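F5/8 type C domain protein (Clostridium perfringens, PDB 7JRM) probably binds mucin glycans through a carbohydrate-binding module, as part of the O-glycopeptidase ZmpB, which recognises and hydrolyses mucins. Local coordinates at residues Leu114-Phe124 / Met181-Arg189; Thr433-His444 / Gly454-Val462. All blocks are in the same frame, centred on the assembly; numbering follows the deposited sequence.

The two contacts lie near opposite ends of an elongated chain, on opposite sides of its centre, with centres about 99 Å apart and nearest atoms about 73 Å apart. They share no sheet. Interaction 1 comes first in the sequence, inside the NPCBM/NEW2 region, where a two-stranded hairpin meets the loop between strands 173-182 and 188-193. Interaction 2 follows it and ends the chain, joining strands 440-449 and 452-461 of a seven-stranded mixed sheet. Helices 232-242, 251-270 and 273-288 intervene along the sequence. Each contact is therefore local to its own part of the molecule, as suits a modular protein whose carbohydrate-binding part is spaced away from its C-terminal part.

Interaction 1: Leu114-Phe124 / Met181-Arg189; sequences LLNEDNSVETF and MRIDTPKKR
K187 meets the hairpin of strands 112-115 and 121-124 with both its backbone and its side chain. Its amide N donates to L115 O at 2.7 Å. At the side-chain end, NZ donates to N116 OD1 at 2.6 Å, tilted 21° from the carbonyl plane. With CG between the backbone N and the carbonyl carbon (chi1 65°), the lysine runs alongside N116, and a bend at its last torsion turns the ammonium onto the amide oxygen. An asparagine suits this place because it serves both sides: while OD1 accepts from the lysine, ND2 donates to S120 OG at 3.1 Å, in the amide plane, and to E122 OE1 at 2.8 Å, meeting the OE1 lone pair anti to the other carboxylate oxygen. Three bonds thus fix the flip of the amide. S120 OG in turn donates to D118 OD1 across the hairpin turn, whose backbone is closed by N119 N to N116 O. E122 OE1, 4.9 Å from K187 NZ, probably adds electrostatic attraction without touching it.

P186 has no N-H to satisfy, and its ring lies against the E117 carboxylate, with CB 3.4 Å from OE1. L115 CD2 packs on D184 O, whose hydrogen bond comes from a water that also donates to N119 OD1. K187 CD reaches the edge of the F124 ring, 4.0 Å from CZ.

W149 meets the F124 ring and forms a cation-pi pair with K187. L114 and F124 rest on strand 215-224, seating this NPCBM/NEW2-domain hairpin on the six-stranded antiparallel sheet, which K188 joins by backbone bonding to V150.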
loop_
_atom_site.group_PDB
_atom_site.type_symbol
_atom_site.label_atom_id
_atom_site.label_comp_id
_atom_site.label_asym_id
_atom_site.label_seq_id
_atom_site.Cartn_x
_atom_site.Cartn_y
_atom_site.Cartn_z
ATOM N N LEU A 114 38.026 4.988 -4.880
ATOM C CA LEU A 114 38.627 4.215 -3.805
ATOM C C LEU A 114 38.680 2.748 -4.209
ATOM O O LEU A 114 38.137 2.343 -5.241
ATOM C CB LEU A 114 37.852 4.384 -2.491
ATOM C CG LEU A 114 37.830 5.793 -1.898
ATOM C CD1 LEU A 114 37.089 5.805 -0.569
ATOM C CD2 LEU A 114 39.243 6.327 -1.735
ATOM N N LEU A 115 39.340 1.948 -3.379
ATOM C CA LEU A 115 39.521 0.526 -3.637
ATOM C C LEU A 115 38.522 -0.290 -2.827
ATOM O O LEU A 115 38.299 -0.022 -1.643
ATOM C CB LEU A 115 40.949 0.090 -3.300
ATOM C CG LEU A 115 41.329 -1.353 -3.637
ATOM C CD1 LEU A 115 41.495 -1.528 -5.138
ATOM C CD2 LEU A 115 42.597 -1.759 -2.902
ATOM N N ASN A 116 37.923 -1.286 -3.474
ATOM C CA ASN A 116 36.974 -2.174 -2.823
ATOM C C ASN A 116 37.691 -3.396 -2.253
ATOM O O ASN A 116 38.885 -3.611 -2.469
ATOM C CB ASN A 116 35.883 -2.604 -3.803
ATOM C CG ASN A 116 34.897 -1.492 -4.102
ATOM O OD1 ASN A 116 34.525 -0.723 -3.217
ATOM N ND2 ASN A 116 34.467 -1.403 -5.356
ATOM N N GLU A 117 36.933 -4.210 -1.514
ATOM C CA GLU A 117 37.507 -5.408 -0.910
ATOM C C GLU A 117 37.934 -6.424 -1.963
ATOM O O GLU A 117 38.917 -7.146 -1.760
ATOM C CB GLU A 117 36.510 -6.038 0.061
ATOM C CG GLU A 117 37.156 -6.873 1.156
ATOM C CD GLU A 117 37.994 -6.040 2.105
ATOM O OE1 GLU A 117 37.553 -4.931 2.474
ATOM O OE2 GLU A 117 39.094 -6.495 2.484
ATOM N N ASP A 118 37.218 -6.495 -3.084
ATOM C CA ASP A 118 37.545 -7.417 -4.163
ATOM C C ASP A 118 38.518 -6.817 -5.174
ATOM O O ASP A 118 38.583 -7.294 -6.314
ATOM C CB ASP A 118 36.268 -7.882 -4.868
ATOM C CG ASP A 118 35.464 -6.732 -5.448
ATOM O OD1 ASP A 118 35.840 -5.560 -5.228
ATOM O OD2 ASP A 118 34.451 -7.001 -6.126
ATOM N N ASN A 119 39.262 -5.782 -4.783
ATOM C CA ASN A 119 40.275 -5.086 -5.573
ATOM C C ASN A 119 39.694 -4.287 -6.734
ATOM O O ASN A 119 40.463 -3.691 -7.498
ATOM C CB ASN A 119 41.353 -6.035 -6.115
ATOM C CG ASN A 119 42.683 -5.864 -5.410
ATOM O OD1 ASN A 119 42.732 -5.509 -4.232
ATOM N ND2 ASN A 119 43.772 -6.111 -6.130
ATOM N N SER A 120 38.375 -4.250 -6.900
ATOM C CA SER A 120 37.788 -3.364 -7.889
ATOM C C SER A 120 37.770 -1.933 -7.359
ATOM O O SER A 120 37.918 -1.685 -6.160
ATOM C CB SER A 120 36.372 -3.813 -8.256
ATOM O OG SER A 120 35.500 -3.721 -7.143
ATOM N N VAL A 121 37.587 -0.985 -8.273
ATOM C CA VAL A 121 37.610 0.437 -7.946
ATOM C C VAL A 121 36.178 0.934 -7.817
ATOM O O VAL A 121 35.341 0.676 -8.692
ATOM C CB VAL A 121 38.379 1.240 -9.008
ATOM C CG1 VAL A 121 38.217 2.735 -8.770
ATOM C CG2 VAL A 121 39.850 0.852 -9.003
ATOM N N GLU A 122 35.894 1.642 -6.727
ATOM C CA GLU A 122 34.588 2.244 -6.498
ATOM C C GLU A 122 34.665 3.730 -6.827
ATOM O O GLU A 122 35.464 4.461 -6.230
ATOM C CB GLU A 122 34.133 2.036 -5.053
ATOM C CG GLU A 122 32.690 2.433 -4.798
ATOM C CD GLU A 122 31.705 1.376 -5.254
ATOM O OE1 GLU A 122 32.126 0.218 -5.458
ATOM O OE2 GLU A 122 30.511 1.704 -5.413
ATOM N N THR A 123 33.840 4.170 -7.771
ATOM C CA THR A 123 33.800 5.563 -8.196
ATOM C C THR A 123 32.606 6.254 -7.551
ATOM O O THR A 123 31.471 5.780 -7.668
ATOM C CB THR A 123 33.712 5.670 -9.719
ATOM O OG1 THR A 123 34.694 4.814 -10.318
ATOM C CG2 THR A 123 33.954 7.101 -10.166
ATOM N N PHE A 124 32.865 7.368 -6.872
ATOM C CA PHE A 124 31.837 8.113 -6.160
ATOM C C PHE A 124 31.547 9.425 -6.875
ATOM O O PHE A 124 32.461 10.082 -7.384
ATOM C CB PHE A 124 32.259 8.405 -4.718
ATOM C CG PHE A 124 32.453 7.177 -3.878
ATOM C CD1 PHE A 124 33.649 6.481 -3.910
ATOM C CD2 PHE A 124 31.440 6.724 -3.048
ATOM C CE1 PHE A 124 33.830 5.352 -3.134
ATOM C CE2 PHE A 124 31.615 5.595 -2.269
ATOM C CZ PHE A 124 32.811 4.910 -2.311
ATOM N N MET A 181 46.189 3.718 6.431
ATOM C CA MET A 181 45.649 3.222 5.172
ATOM C C MET A 181 46.647 3.488 4.054
ATOM O O MET A 181 47.151 4.606 3.918
ATOM C CB MET A 181 44.308 3.886 4.858
ATOM C CG MET A 181 43.137 3.272 5.606
ATOM S SD MET A 181 41.545 3.937 5.093
ATOM C CE MET A 181 41.126 2.798 3.776
ATOM N N ARG A 182 46.928 2.459 3.263
ATOM C CA ARG A 182 47.882 2.536 2.172
ATOM C C ARG A 182 47.149 2.413 0.837
ATOM O O ARG A 182 45.915 2.404 0.779
ATOM C CB ARG A 182 48.957 1.462 2.350
ATOM C CG ARG A 182 49.425 1.322 3.791
ATOM C CD ARG A 182 50.723 0.542 3.897
ATOM N NE ARG A 182 51.380 0.766 5.182
ATOM C CZ ARG A 182 52.228 1.759 5.426
ATOM N NH1 ARG A 182 52.530 2.627 4.470
ATOM N NH2 ARG A 182 52.776 1.886 6.627
ATOM N N ILE A 183 47.922 2.317 -0.248
ATOM C CA ILE A 183 47.336 2.298 -1.586
ATOM C C ILE A 183 46.424 1.088 -1.757
ATOM O O ILE A 183 45.304 1.201 -2.269
ATOM C CB ILE A 183 48.443 2.327 -2.656
ATOM C CG1 ILE A 183 49.103 3.706 -2.696
ATOM C CG2 ILE A 183 47.884 1.962 -4.022
ATOM C CD1 ILE A 183 50.355 3.755 -3.534
ATOM N N ASP A 184 46.884 -0.083 -1.323
ATOM C CA ASP A 184 46.131 -1.317 -1.498
ATOM C C ASP A 184 45.202 -1.625 -0.327
ATOM O O ASP A 184 44.688 -2.744 -0.240
ATOM C CB ASP A 184 47.087 -2.490 -1.734
ATOM C CG ASP A 184 48.064 -2.690 -0.591
ATOM O OD1 ASP A 184 48.248 -1.754 0.214
ATOM O OD2 ASP A 184 48.652 -3.789 -0.502
ATOM N N THR A 185 44.973 -0.667 0.565
ATOM C CA THR A 185 44.031 -0.873 1.659
ATOM C C THR A 185 42.611 -0.613 1.168
ATOM O O THR A 185 42.317 0.503 0.725
ATOM C CB THR A 185 44.353 0.046 2.833
ATOM O OG1 THR A 185 45.727 -0.111 3.207
ATOM C CG2 THR A 185 43.464 -0.285 4.027
ATOM N N PRO A 186 41.715 -1.601 1.217
ATOM C CA PRO A 186 40.334 -1.361 0.783
ATOM C C PRO A 186 39.667 -0.281 1.620
ATOM O O PRO A 186 40.029 -0.047 2.775
ATOM C CB PRO A 186 39.656 -2.723 0.982
ATOM C CG PRO A 186 40.775 -3.713 0.968
ATOM C CD PRO A 186 41.948 -3.008 1.582
ATOM N N LYS A 187 38.681 0.381 1.016
ATOM C CA LYS A 187 38.026 1.511 1.659
ATOM C C LYS A 187 37.377 1.092 2.974
ATOM O O LYS A 187 36.852 -0.017 3.104
ATOM C CB LYS A 187 36.981 2.121 0.722
ATOM C CG LYS A 187 35.814 1.202 0.393
ATOM C CD LYS A 187 34.819 1.882 -0.534
ATOM C CE LYS A 187 33.490 1.140 -0.566
ATOM N NZ LYS A 187 33.667 -0.319 -0.811
ATOM N N LYS A 188 37.428 1.988 3.954
ATOM C CA LYS A 188 36.867 1.750 5.275
ATOM C C LYS A 188 35.694 2.689 5.521
ATOM O O LYS A 188 35.656 3.811 5.009
ATOM C CB LYS A 188 37.925 1.940 6.367
ATOM C CG LYS A 188 38.961 0.828 6.435
ATOM C CD LYS A 188 40.048 1.152 7.450
ATOM C CE LYS A 188 41.192 0.153 7.379
ATOM N NZ LYS A 188 40.738 -1.238 7.662
ATOM N N ARG A 189 34.735 2.219 6.313
ATOM C CA ARG A 189 33.539 2.984 6.635
ATOM C C ARG A 189 33.632 3.527 8.054
ATOM O O ARG A 189 34.107 2.841 8.963
ATOM C CB ARG A 189 32.283 2.121 6.489
ATOM C CG ARG A 189 30.980 2.901 6.563
ATOM C CD ARG A 189 29.788 2.011 6.247
ATOM N NE ARG A 189 28.540 2.766 6.184
ATOM C CZ ARG A 189 27.331 2.222 6.285
ATOM N NH1 ARG A 189 27.201 0.913 6.453
ATOM N NH2 ARG A 189 26.249 2.988 6.216
HETATM O O HOH W 1 44.268 -5.221 -1.523
#

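Interaction 2: Thr433-His444 / Gly454-Val462; sequences TKDLSSGLYGVH and GVMFYLFNV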
loop_
_atom_site.group_PDB
_atom_site.type_symbol
_atom_site.label_atom_id
_atom_site.label_comp_id
_atom_site.label_asym_id
_atom_site.label_seq_id
_atom_site.Cartn_x
_atom_site.Cartn_y
_atom_site.Cartn_z
ATOM N N THR A 433 -58.666 8.342 -26.834
ATOM C CA THR A 433 -59.764 7.385 -26.823
ATOM C C THR A 433 -61.086 7.973 -27.294
ATOM O O THR A 433 -62.099 7.264 -27.284
ATOM C CB THR A 433 -59.945 6.798 -25.416
ATOM O OG1 THR A 433 -60.859 5.699 -25.473
ATOM C CG2 THR A 433 -60.494 7.845 -24.466
ATOM N N LYS A 434 -61.110 9.243 -27.708
ATOM C CA LYS A 434 -62.355 9.848 -28.172
ATOM C C LYS A 434 -62.821 9.242 -29.491
ATOM O O LYS A 434 -64.029 9.110 -29.717
ATOM C CB LYS A 434 -62.185 11.358 -28.318
ATOM C CG LYS A 434 -61.959 12.091 -27.006
ATOM C CD LYS A 434 -61.443 13.502 -27.246
ATOM C CE LYS A 434 -60.204 13.500 -28.129
ATOM N NZ LYS A 434 -59.037 12.870 -27.450
ATOM N N ASP A 435 -61.889 8.871 -30.364
ATOM C CA ASP A 435 -62.209 8.344 -31.683
ATOM C C ASP A 435 -62.286 6.823 -31.713
ATOM O O ASP A 435 -62.414 6.243 -32.797
ATOM C CB ASP A 435 -61.177 8.828 -32.706
ATOM C CG ASP A 435 -59.750 8.510 -32.292
ATOM O OD1 ASP A 435 -58.819 8.859 -33.047
ATOM O OD2 ASP A 435 -59.558 7.916 -31.210
ATOM N N LEU A 436 -62.213 6.167 -30.559
ATOM C CA LEU A 436 -62.165 4.714 -30.505
ATOM C C LEU A 436 -63.566 4.133 -30.383
ATOM O O LEU A 436 -64.412 4.663 -29.658
ATOM C CB LEU A 436 -61.308 4.250 -29.326
ATOM C CG LEU A 436 -59.843 3.979 -29.666
ATOM C CD1 LEU A 436 -59.007 3.817 -28.402
ATOM C CD2 LEU A 436 -59.731 2.760 -30.562
ATOM N N SER A 437 -63.803 3.038 -31.101
ATOM C CA SER A 437 -65.070 2.332 -30.992
ATOM C C SER A 437 -65.188 1.667 -29.624
ATOM O O SER A 437 -64.189 1.352 -28.973
ATOM C CB SER A 437 -65.197 1.284 -32.098
ATOM O OG SER A 437 -64.961 1.855 -33.373
ATOM N N SER A 438 -66.429 1.457 -29.193
ATOM C CA SER A 438 -66.675 0.867 -27.883
ATOM C C SER A 438 -66.203 -0.582 -27.855
ATOM O O SER A 438 -66.495 -1.361 -28.766
ATOM C CB SER A 438 -68.161 0.949 -27.537
ATOM O OG SER A 438 -68.442 2.111 -26.775
ATOM N N GLY A 439 -65.472 -0.937 -26.814
ATOM C CA GLY A 439 -64.980 -2.293 -26.664
ATOM C C GLY A 439 -63.738 -2.323 -25.799
ATOM O O GLY A 439 -63.295 -1.310 -25.261
ATOM N N LEU A 440 -63.180 -3.525 -25.679
ATOM C CA LEU A 440 -61.987 -3.756 -24.876
ATOM C C LEU A 440 -60.735 -3.587 -25.726
ATOM O O LEU A 440 -60.699 -3.991 -26.891
ATOM C CB LEU A 440 -62.017 -5.157 -24.262
ATOM C CG LEU A 440 -61.274 -5.353 -22.939
ATOM C CD1 LEU A 440 -61.279 -4.074 -22.113
ATOM C CD2 LEU A 440 -61.879 -6.507 -22.154
ATOM N N TYR A 441 -59.705 -2.990 -25.130
ATOM C CA TYR A 441 -58.449 -2.743 -25.821
ATOM C C TYR A 441 -57.288 -3.106 -24.910
ATOM O O TYR A 441 -57.362 -2.944 -23.690
ATOM C CB TYR A 441 -58.329 -1.279 -26.265
ATOM C CG TYR A 441 -59.303 -0.895 -27.353
ATOM C CD1 TYR A 441 -60.590 -0.476 -27.044
ATOM C CD2 TYR A 441 -58.938 -0.958 -28.690
ATOM C CE1 TYR A 441 -61.485 -0.126 -28.037
ATOM C CE2 TYR A 441 -59.825 -0.612 -29.690
ATOM C CZ TYR A 441 -61.097 -0.197 -29.358
ATOM O OH TYR A 441 -61.981 0.150 -30.353
ATOM N N GLY A 442 -56.214 -3.598 -25.517
ATOM C CA GLY A 442 -55.019 -3.974 -24.788
ATOM C C GLY A 442 -53.839 -3.115 -25.195
ATOM O O GLY A 442 -53.723 -2.696 -26.347
ATOM N N VAL A 443 -52.960 -2.851 -24.231
ATOM C CA VAL A 443 -51.756 -2.056 -24.445
ATOM C C VAL A 443 -50.554 -2.943 -24.157
ATOM O O VAL A 443 -50.413 -3.461 -23.043
ATOM C CB VAL A 443 -51.735 -0.799 -23.561
ATOM C CG1 VAL A 443 -50.483 0.021 -23.833
ATOM C CG2 VAL A 443 -52.988 0.032 -23.789
ATOM N N HIS A 444 -49.692 -3.115 -25.154
ATOM C CA HIS A 444 -48.508 -3.957 -25.041
ATOM C C HIS A 444 -47.271 -3.070 -24.982
ATOM O O HIS A 444 -46.995 -2.319 -25.923
ATOM C CB HIS A 444 -48.416 -4.933 -26.214
ATOM C CG HIS A 444 -49.484 -5.983 -26.210
ATOM N ND1 HIS A 444 -50.786 -5.722 -26.577
ATOM C CD2 HIS A 444 -49.441 -7.296 -25.885
ATOM C CE1 HIS A 444 -51.499 -6.829 -26.478
ATOM N NE2 HIS A 444 -50.707 -7.799 -26.059
ATOM N N GLY A 454 -39.503 -8.932 -22.430
ATOM C CA GLY A 454 -40.844 -9.364 -22.084
ATOM C C GLY A 454 -41.885 -8.369 -22.568
ATOM O O GLY A 454 -41.629 -7.565 -23.462
ATOM N N VAL A 455 -43.062 -8.451 -21.947
ATOM C CA VAL A 455 -44.221 -7.655 -22.333
ATOM C C VAL A 455 -44.921 -7.170 -21.072
ATOM O O VAL A 455 -45.253 -7.971 -20.192
ATOM C CB VAL A 455 -45.202 -8.462 -23.207
ATOM C CG1 VAL A 455 -46.579 -7.809 -23.216
ATOM C CG2 VAL A 455 -44.663 -8.613 -24.619
ATOM N N MET A 456 -45.144 -5.861 -20.983
ATOM C CA MET A 456 -45.959 -5.268 -19.929
ATOM C C MET A 456 -47.315 -4.912 -20.525
ATOM O O MET A 456 -47.396 -4.085 -21.440
ATOM C CB MET A 456 -45.282 -4.031 -19.340
ATOM C CG MET A 456 -46.000 -3.443 -18.138
ATOM S SD MET A 456 -44.881 -2.557 -17.038
ATOM C CE MET A 456 -46.045 -1.649 -16.027
ATOM N N PHE A 457 -48.373 -5.534 -20.012
ATOM C CA PHE A 457 -49.692 -5.465 -20.625
ATOM C C PHE A 457 -50.634 -4.613 -19.785
ATOM O O PHE A 457 -50.708 -4.778 -18.562
ATOM C CB PHE A 457 -50.279 -6.865 -20.810
ATOM C CG PHE A 457 -51.627 -6.872 -21.470
ATOM C CD1 PHE A 457 -51.748 -6.642 -22.831
ATOM C CD2 PHE A 457 -52.775 -7.107 -20.730
ATOM C CE1 PHE A 457 -52.988 -6.646 -23.441
ATOM C CE2 PHE A 457 -54.018 -7.111 -21.336
ATOM C CZ PHE A 457 -54.124 -6.882 -22.692
ATOM N N TYR A 458 -51.349 -3.711 -20.450
ATOM C CA TYR A 458 -52.436 -2.937 -19.869
ATOM C C TYR A 458 -53.732 -3.262 -20.602
ATOM O O TYR A 458 -53.736 -3.912 -21.650
ATOM C CB TYR A 458 -52.165 -1.431 -19.957
ATOM C CG TYR A 458 -51.137 -0.892 -18.992
ATOM C CD1 TYR A 458 -51.484 -0.557 -17.690
ATOM C CD2 TYR A 458 -49.822 -0.691 -19.391
ATOM C CE1 TYR A 458 -50.549 -0.047 -16.810
ATOM C CE2 TYR A 458 -48.881 -0.187 -18.518
ATOM C CZ TYR A 458 -49.249 0.133 -17.229
ATOM O OH TYR A 458 -48.312 0.637 -16.356
ATOM N N LEU A 459 -54.845 -2.792 -20.043
ATOM C CA LEU A 459 -56.118 -2.836 -20.744
ATOM C C LEU A 459 -56.941 -1.622 -20.343
ATOM O O LEU A 459 -56.775 -1.074 -19.250
ATOM C CB LEU A 459 -56.883 -4.147 -20.474
ATOM C CG LEU A 459 -57.505 -4.554 -19.127
ATOM C CD1 LEU A 459 -58.740 -3.736 -18.732
ATOM C CD2 LEU A 459 -57.849 -6.037 -19.160
ATOM N N PHE A 460 -57.824 -1.202 -21.247
ATOM C CA PHE A 460 -58.754 -0.121 -20.961
ATOM C C PHE A 460 -60.025 -0.345 -21.765
ATOM O O PHE A 460 -59.967 -0.681 -22.951
ATOM C CB PHE A 460 -58.145 1.256 -21.270
ATOM C CG PHE A 460 -57.815 1.476 -22.721
ATOM C CD1 PHE A 460 -58.708 2.126 -23.558
ATOM C CD2 PHE A 460 -56.604 1.051 -23.243
ATOM C CE1 PHE A 460 -58.405 2.338 -24.891
ATOM C CE2 PHE A 460 -56.296 1.260 -24.575
ATOM C CZ PHE A 460 -57.197 1.905 -25.398
ATOM N N ASN A 461 -61.167 -0.177 -21.106
ATOM C CA ASN A 461 -62.460 -0.366 -21.740
ATOM C C ASN A 461 -62.986 0.959 -22.275
ATOM O O ASN A 461 -62.679 2.031 -21.748
ATOM C CB ASN A 461 -63.464 -0.966 -20.755
ATOM C CG ASN A 461 -64.678 -1.549 -21.446
ATOM O OD1 ASN A 461 -64.569 -2.151 -22.514
ATOM N ND2 ASN A 461 -65.845 -1.374 -20.838
ATOM N N VAL A 462 -63.789 0.873 -23.331
ATOM C CA VAL A 462 -64.312 2.066 -23.982
ATOM C C VAL A 462 -65.817 1.928 -24.186
ATOM O O VAL A 462 -66.311 0.874 -24.586
ATOM C CB VAL A 462 -63.592 2.319 -25.319
ATOM C CG1 VAL A 462 -64.443 3.180 -26.245
ATOM C CG2 VAL A 462 -62.235 2.950 -25.074
ATOM O OXT VAL A 462 -66.580 2.866 -23.955
HETATM O O HOH W 2 -68.086 4.776 -25.569
#
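The antiparallel beta hairpin of strands 440-449 and 452-461 ends the chain, and this contact is its pairing from H444-F457 out to the C-terminus. Y441-F460 and V443-Y458 are hydrogen-bonded pairs; V443 N reaches Y458 O at 2.9 Å and Y458 N reaches V443 O at 2.8 Å. Beyond the strand, G439 and V462 exchange two more backbone bonds, with G439 in a conformation suited to glycine.

On the face bearing Y441, V443 and F460, the F460 ring sits over the neighbouring strand because CG lies between its backbone N and carbonyl carbon (chi1 64°). Y441 CB lies over one face of that ring, a CH-pi contact 3.8 Å from its centroid, while L436 CD1 and V443 CG2 meet its edge. The two aromatic rings are near parallel but barely overlap. Y441 OH donates to S437 O, tying down the preceding loop.

On the other face, F457 points its edge at the face of H444, CE1 to CE1 3.4 Å, with planes at 66°. F457 CE1 also lies 3.6 Å from G442 CA, where glycine leaves room for the ring.

Backbone hydrogen bonds set the register, while apolar and aromatic side chains pack on both faces. At the chain end V462 O accepts from G439 N and OXT from a water, whereas T433 OG1, 3.1 Å from V462 CG2, is buried with no partner in the model.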